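Local coordinates for putative carbohydrate metabolism domain-containing protein (Bacteroides vulgatus, PDB 3S30) that is of uncertain function but, as a putative glycoside hydrolase with a galactose-binding-like fold, probably acts on or binds carbohydrate, at residues Y271-I282 and F294-K305. Sequence-based numbering, arbitrary orientation.
Sequences YEHENMVAAAVI and FELDFNYEHYGK
Tyr303 OH donates to Tyr271 O at 2.8 Å, reaching the carbonyl from 37° above its plane. His302 NE2 lies 2.6 Å from Glu272 OE2, on the syn side of the carboxylate. The oxygen lies in the imidazole plane and the N-H...O angle is 163°, so this His-carboxylate bond is straight at the histidine end, though tilted from the carboxylate plane at Glu272. Lys305 NZ meets Glu274 O head-on at 3.2 Å, and Asn299 N bonds to Ala279 O.

Two alanine methyls pack on aromatic faces. Ala278 CB sits 3.4 Å from the Tyr300 ring centroid, almost on the ring normal, and Ala280 CB covers a face of Phe298 in a second CH-pi contact. With CG anti to its carbonyl carbon (chi1 -58°), Tyr303 extends its ring along the backbone of Met276 to Ala279, where selenomethionine Met276 CE approaches Tyr303 CZ at 3.7 Å. A leucine in place of Tyr303 would probably leave Tyr271 O without this hydroxyl donor and open a gap beside Met276. Farther along, both Leu296 methyls pack against Ile282.

Strand 276-281, paired through its backbone with strand 247-254, is thus joined on its other edge, mainly by side chains, to the turn after strand 294-297, where Asn299 OD1 accepts from His302 N in an Asx motif. A classic bulge at Val277 and Ala278 faces Phe252, within an antiparallel beta fold consistent with a galactose-binding-like domain.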
# COMPACT_ATOMS: atom_id res chain seq x y z
N TYR A 271 0.58 12.62 -8.22
CA TYR A 271 0.82 12.88 -6.78
C TYR A 271 0.57 14.36 -6.38
O TYR A 271 1.20 14.87 -5.44
CB TYR A 271 2.23 12.37 -6.37
CG TYR A 271 2.42 10.92 -6.79
CD1 TYR A 271 2.03 9.88 -5.96
CD2 TYR A 271 2.93 10.60 -8.05
CE1 TYR A 271 2.16 8.55 -6.35
CE2 TYR A 271 3.06 9.28 -8.46
CZ TYR A 271 2.67 8.25 -7.60
OH TYR A 271 2.80 6.94 -8.00
N GLU A 272 -0.36 15.02 -7.08
CA GLU A 272 -0.75 16.42 -6.83
C GLU A 272 -2.01 16.52 -5.97
O GLU A 272 -3.00 15.81 -6.20
CB GLU A 272 -1.01 17.19 -8.13
CG GLU A 272 0.17 17.33 -9.07
CD GLU A 272 1.31 18.17 -8.52
OE1 GLU A 272 1.11 18.89 -7.52
OE2 GLU A 272 2.42 18.09 -9.08
N HIS A 273 -1.96 17.42 -4.99
CA HIS A 273 -3.10 17.73 -4.12
C HIS A 273 -2.74 19.00 -3.37
O HIS A 273 -1.58 19.27 -3.12
CB HIS A 273 -3.37 16.59 -3.13
CG HIS A 273 -4.77 16.59 -2.58
ND1 HIS A 273 -5.16 17.41 -1.54
CD2 HIS A 273 -5.87 15.89 -2.95
CE1 HIS A 273 -6.44 17.21 -1.29
NE2 HIS A 273 -6.89 16.30 -2.12
N GLU A 274 -3.74 19.80 -3.02
CA GLU A 274 -3.48 21.10 -2.38
C GLU A 274 -2.92 20.94 -0.96
O GLU A 274 -2.28 21.85 -0.44
CB GLU A 274 -4.75 21.95 -2.41
CG GLU A 274 -4.51 23.47 -2.44
CD GLU A 274 -5.66 24.25 -3.10
OE1 GLU A 274 -6.67 23.62 -3.50
OE2 GLU A 274 -5.55 25.50 -3.21
N ASN A 275 -3.13 19.78 -0.34
CA ASN A 275 -2.60 19.51 1.01
C ASN A 275 -1.23 18.85 1.00
O ASN A 275 -0.57 18.79 2.05
CB ASN A 275 -3.59 18.67 1.81
CG ASN A 275 -4.86 19.42 2.13
OD1 ASN A 275 -5.61 19.80 1.23
ND2 ASN A 275 -5.11 19.68 3.41
N MSE A 276 -0.79 18.40 -0.17
CA MSE A 276 0.48 17.69 -0.32
C MSE A 276 1.71 18.53 0.02
O MSE A 276 1.83 19.68 -0.42
CB MSE A 276 0.60 17.12 -1.75
CG MSE A 276 -0.08 15.75 -1.95
SE MSE A 276 0.77 14.30 -0.95
CE MSE A 276 2.61 14.59 -1.52
N VAL A 277 2.63 17.95 0.79
CA VAL A 277 3.87 18.63 1.20
C VAL A 277 5.11 17.94 0.62
O VAL A 277 5.97 18.60 0.04
CB VAL A 277 3.97 18.72 2.74
CG1 VAL A 277 5.22 19.48 3.16
CG2 VAL A 277 2.72 19.39 3.33
N ALA A 278 5.20 16.62 0.77
CA ALA A 278 6.28 15.86 0.13
C ALA A 278 5.82 14.47 -0.34
O ALA A 278 4.89 13.89 0.21
CB ALA A 278 7.49 15.73 1.07
N ALA A 279 6.51 13.96 -1.35
CA ALA A 279 6.20 12.68 -1.96
C ALA A 279 7.49 11.97 -2.35
O ALA A 279 8.43 12.60 -2.87
CB ALA A 279 5.30 12.87 -3.20
N ALA A 280 7.52 10.66 -2.11
CA ALA A 280 8.63 9.81 -2.51
C ALA A 280 8.09 8.72 -3.43
O ALA A 280 7.24 7.94 -3.01
CB ALA A 280 9.30 9.20 -1.29
N VAL A 281 8.58 8.67 -4.67
CA VAL A 281 8.04 7.78 -5.69
C VAL A 281 9.15 6.96 -6.34
O VAL A 281 10.14 7.50 -6.81
CB VAL A 281 7.27 8.59 -6.79
CG1 VAL A 281 6.60 7.65 -7.82
CG2 VAL A 281 6.23 9.51 -6.15
N ILE A 282 8.97 5.64 -6.39
CA ILE A 282 9.98 4.78 -7.03
C ILE A 282 9.97 4.96 -8.55
O ILE A 282 8.92 5.17 -9.15
CB ILE A 282 9.77 3.30 -6.68
CG1 ILE A 282 11.03 2.48 -6.97
CG2 ILE A 282 8.56 2.74 -7.43
CD1 ILE A 282 11.15 1.22 -6.15
N PHE A 294 15.99 -0.29 -2.42
CA PHE A 294 15.48 0.97 -2.95
C PHE A 294 15.69 2.08 -1.92
O PHE A 294 15.79 1.82 -0.71
CB PHE A 294 14.01 0.85 -3.40
CG PHE A 294 13.04 0.40 -2.32
CD1 PHE A 294 12.41 1.33 -1.49
CD2 PHE A 294 12.71 -0.94 -2.17
CE1 PHE A 294 11.50 0.93 -0.50
CE2 PHE A 294 11.79 -1.36 -1.18
CZ PHE A 294 11.19 -0.42 -0.35
N GLU A 295 15.82 3.31 -2.40
CA GLU A 295 16.06 4.46 -1.55
C GLU A 295 15.41 5.68 -2.19
O GLU A 295 16.03 6.34 -3.03
CB GLU A 295 17.57 4.68 -1.34
CG GLU A 295 17.91 5.86 -0.41
CD GLU A 295 19.42 6.08 -0.24
OE1 GLU A 295 20.21 5.14 -0.46
OE2 GLU A 295 19.81 7.21 0.12
N LEU A 296 14.18 5.98 -1.79
CA LEU A 296 13.39 7.07 -2.40
C LEU A 296 13.45 8.31 -1.52
O LEU A 296 13.00 8.28 -0.38
CB LEU A 296 11.93 6.63 -2.59
CG LEU A 296 11.71 5.19 -3.11
CD1 LEU A 296 10.23 4.89 -3.25
CD2 LEU A 296 12.45 4.97 -4.45
N ASP A 297 14.03 9.39 -2.03
CA ASP A 297 14.10 10.66 -1.29
C ASP A 297 12.75 11.37 -1.35
O ASP A 297 12.13 11.46 -2.41
CB ASP A 297 15.18 11.59 -1.86
CG ASP A 297 16.61 11.10 -1.60
OD1 ASP A 297 17.07 11.14 -0.43
OD2 ASP A 297 17.29 10.70 -2.57
N PHE A 298 12.31 11.89 -0.21
CA PHE A 298 11.13 12.78 -0.19
C PHE A 298 11.44 14.10 -0.89
O PHE A 298 12.44 14.76 -0.59
CB PHE A 298 10.64 13.01 1.24
CG PHE A 298 9.71 11.94 1.74
CD1 PHE A 298 10.22 10.72 2.20
CD2 PHE A 298 8.33 12.13 1.73
CE1 PHE A 298 9.37 9.73 2.67
CE2 PHE A 298 7.47 11.14 2.19
CZ PHE A 298 7.99 9.94 2.65
N ASN A 299 10.57 14.46 -1.82
CA ASN A 299 10.65 15.70 -2.58
C ASN A 299 9.72 16.76 -1.98
O ASN A 299 8.52 16.77 -2.24
CB ASN A 299 10.27 15.40 -4.04
CG ASN A 299 10.63 16.53 -4.99
OD1 ASN A 299 10.86 17.67 -4.57
ND2 ASN A 299 10.67 16.22 -6.30
N TYR A 300 10.28 17.64 -1.15
CA TYR A 300 9.52 18.79 -0.59
C TYR A 300 9.52 19.99 -1.53
O TYR A 300 8.58 20.78 -1.52
CB TYR A 300 10.11 19.24 0.74
CG TYR A 300 9.91 18.28 1.88
CD1 TYR A 300 10.70 17.13 1.99
CD2 TYR A 300 8.94 18.52 2.85
CE1 TYR A 300 10.52 16.24 3.05
CE2 TYR A 300 8.76 17.64 3.92
CZ TYR A 300 9.55 16.50 4.01
OH TYR A 300 9.36 15.64 5.07
N GLU A 301 10.59 20.11 -2.31
CA GLU A 301 10.78 21.25 -3.22
C GLU A 301 9.73 21.32 -4.33
O GLU A 301 9.39 22.41 -4.79
CB GLU A 301 12.20 21.18 -3.81
CG GLU A 301 12.53 22.25 -4.85
CD GLU A 301 12.31 21.80 -6.29
OE1 GLU A 301 12.27 20.56 -6.53
OE2 GLU A 301 12.19 22.67 -7.17
N HIS A 302 9.20 20.17 -4.76
CA HIS A 302 8.19 20.15 -5.82
C HIS A 302 6.87 20.85 -5.43
O HIS A 302 6.19 21.42 -6.29
CB HIS A 302 7.90 18.70 -6.26
CG HIS A 302 6.76 18.58 -7.22
ND1 HIS A 302 6.91 18.68 -8.59
CD2 HIS A 302 5.44 18.37 -7.01
CE1 HIS A 302 5.73 18.54 -9.17
NE2 HIS A 302 4.82 18.35 -8.23
N TYR A 303 6.53 20.81 -4.14
CA TYR A 303 5.25 21.33 -3.64
C TYR A 303 5.34 22.74 -3.04
O TYR A 303 4.34 23.45 -2.99
CB TYR A 303 4.66 20.36 -2.63
CG TYR A 303 4.45 18.98 -3.22
CD1 TYR A 303 3.31 18.69 -3.95
CD2 TYR A 303 5.42 17.99 -3.08
CE1 TYR A 303 3.12 17.43 -4.51
CE2 TYR A 303 5.25 16.74 -3.63
CZ TYR A 303 4.10 16.46 -4.34
OH TYR A 303 3.93 15.22 -4.90
N GLY A 304 6.53 23.15 -2.59
CA GLY A 304 6.76 24.53 -2.17
C GLY A 304 5.95 24.95 -0.96
O GLY A 304 5.39 26.05 -0.93
N LYS A 305 5.88 24.06 0.03
CA LYS A 305 5.14 24.30 1.25
C LYS A 305 6.08 24.72 2.36
O LYS A 305 7.29 24.52 2.27
CB LYS A 305 4.36 23.05 1.67
CG LYS A 305 3.22 22.67 0.74
CD LYS A 305 2.03 23.60 0.90
CE LYS A 305 0.87 23.20 -0.00
NZ LYS A 305 -0.24 24.22 0.01